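Local structure of fructokinase (Vibrio cholerae serotype O1, 5EYN) at residues E218-I223 against L241-N246. The protein catalyses the ATP-dependent phosphorylation of fructose, as a carbohydrate kinase of the PfkB family within the ribokinase clan. Numbering follows the deposited sequence.
Sequences EGLQAI and LVATPN
L220 on helix 216-222 turns its two methyls to L241 and A243 of strand 240-244, which lie two residues apart on the same face. The two leucines reach toward each other tip to tip: CD1 of L220 lies 3.9 Å from CD2 of L241 and 4.1 Å from CD1 of the same residue, so a single methyl rests against both ends of the opposing fork. L241 gets its fork there by running CG out anti to its own backbone N (chi1 -175°). The other branch of L220 goes to the alanine, with CD2 4.3 Å from A243 CB, a looser touch. The CA atoms of L220 and A243 are 8.3 Å apart, and no hydrogen bond links the two segments; the contact is small and purely apolar, with L220 buried while both strand residues stay partly exposed. Helix 216-222 lies in the beta-alpha-beta crossover between parallel strands 199-203 and 230-234 of the kinase's alpha/beta core, and here it packs on the large sheet near its edge, where strand 240-244 runs antiparallel to both 230-234 and 247-251. L220 also touches V231 and Q248 on those two neighbours, so its side chain spans three adjacent strands.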
loop_
_atom_site.group_PDB
_atom_site.type_symbol
_atom_site.label_atom_id
_atom_site.label_comp_id
_atom_site.label_asym_id
_atom_site.label_seq_id
_atom_site.Cartn_x
_atom_site.Cartn_y
_atom_site.Cartn_z
ATOM N N GLU A 218 35.574 15.689 -3.248
ATOM C CA GLU A 218 35.980 14.778 -2.195
ATOM C C GLU A 218 35.338 13.402 -2.359
ATOM O O GLU A 218 35.975 12.381 -2.110
ATOM C CB GLU A 218 35.642 15.364 -0.821
ATOM C CG GLU A 218 36.395 16.646 -0.494
ATOM C CD GLU A 218 37.868 16.408 -0.230
ATOM O OE1 GLU A 218 38.252 15.233 -0.038
ATOM O OE2 GLU A 218 38.643 17.391 -0.221
ATOM N N GLY A 219 34.078 13.368 -2.780
ATOM C CA GLY A 219 33.421 12.098 -3.022
ATOM C C GLY A 219 34.096 11.293 -4.121
ATOM O O GLY A 219 34.279 10.081 -3.995
ATOM N N LEU A 220 34.473 11.955 -5.207
ATOM C CA LEU A 220 35.134 11.262 -6.309
ATOM C C LEU A 220 36.500 10.735 -5.870
ATOM O O LEU A 220 36.909 9.640 -6.257
ATOM C CB LEU A 220 35.277 12.183 -7.516
ATOM C CG LEU A 220 33.964 12.493 -8.237
ATOM C CD1 LEU A 220 34.186 13.522 -9.323
ATOM C CD2 LEU A 220 33.343 11.227 -8.826
ATOM N N GLN A 221 37.214 11.507 -5.062
ATOM C CA GLN A 221 38.508 11.044 -4.576
ATOM C C GLN A 221 38.326 9.803 -3.701
ATOM O O GLN A 221 39.127 8.873 -3.750
ATOM C CB GLN A 221 39.219 12.150 -3.795
ATOM C CG GLN A 221 39.662 13.327 -4.657
ATOM C CD GLN A 221 40.175 14.498 -3.835
ATOM O OE1 GLN A 221 39.931 14.583 -2.630
ATOM N NE2 GLN A 221 40.884 15.411 -4.488
ATOM N N ALA A 222 37.257 9.787 -2.914
ATOM C CA ALA A 222 37.008 8.690 -1.993
ATOM C C ALA A 222 36.712 7.375 -2.701
ATOM O O ALA A 222 36.906 6.310 -2.126
ATOM C CB ALA A 222 35.870 9.047 -1.042
ATOM N N ILE A 223 36.244 7.435 -3.945
ATOM C CA ILE A 223 35.970 6.208 -4.682
ATOM C C ILE A 223 37.025 5.912 -5.750
ATOM O O ILE A 223 36.868 4.984 -6.538
ATOM C CB ILE A 223 34.552 6.210 -5.314
ATOM C CG1 ILE A 223 34.393 7.338 -6.340
ATOM C CG2 ILE A 223 33.488 6.305 -4.222
ATOM C CD1 ILE A 223 33.045 7.303 -7.088
ATOM N N LEU A 241 28.212 15.463 -14.121
ATOM C CA LEU A 241 29.657 15.361 -14.134
ATOM C C LEU A 241 30.012 13.955 -14.570
ATOM O O LEU A 241 29.522 12.976 -14.020
ATOM C CB LEU A 241 30.228 15.674 -12.754
ATOM C CG LEU A 241 31.762 15.699 -12.694
ATOM C CD1 LEU A 241 32.249 16.469 -11.489
ATOM C CD2 LEU A 241 32.348 14.309 -12.639
ATOM N N VAL A 242 30.880 13.861 -15.566
ATOM C CA VAL A 242 31.284 12.586 -16.136
ATOM C C VAL A 242 32.737 12.339 -15.758
ATOM O O VAL A 242 33.605 13.146 -16.069
ATOM C CB VAL A 242 31.140 12.611 -17.665
ATOM C CG1 VAL A 242 31.532 11.275 -18.259
ATOM C CG2 VAL A 242 29.714 12.987 -18.069
ATOM N N ALA A 243 32.978 11.254 -15.032
ATOM C CA ALA A 243 34.312 10.941 -14.541
ATOM C C ALA A 243 34.762 9.593 -15.090
ATOM O O ALA A 243 34.146 8.555 -14.830
ATOM C CB ALA A 243 34.344 10.926 -13.018
ATOM N N THR A 244 35.832 9.641 -15.868
ATOM C CA THR A 244 36.467 8.458 -16.424
ATOM C C THR A 244 37.936 8.564 -16.043
ATOM O O THR A 244 38.348 9.563 -15.491
ATOM C CB THR A 244 36.283 8.409 -17.938
ATOM O OG1 THR A 244 36.763 9.631 -18.501
ATOM C CG2 THR A 244 34.815 8.225 -18.274
ATOM N N PRO A 245 38.741 7.526 -16.309
ATOM C CA PRO A 245 40.122 7.636 -15.825
ATOM C C PRO A 245 40.854 8.888 -16.334
ATOM O O PRO A 245 40.912 9.174 -17.527
ATOM C CB PRO A 245 40.772 6.351 -16.339
ATOM C CG PRO A 245 39.635 5.377 -16.384
ATOM C CD PRO A 245 38.433 6.178 -16.813
ATOM N N ASN A 246 41.374 9.643 -15.377
ATOM C CA ASN A 246 42.125 10.859 -15.628
ATOM C C ASN A 246 41.343 11.951 -16.352
ATOM O O ASN A 246 41.927 12.845 -16.949
ATOM C CB ASN A 246 43.413 10.499 -16.365
ATOM C CG ASN A 246 44.171 9.407 -15.658
ATOM O OD1 ASN A 246 44.247 9.391 -14.429
ATOM N ND2 ASN A 246 44.683 8.462 -16.414
#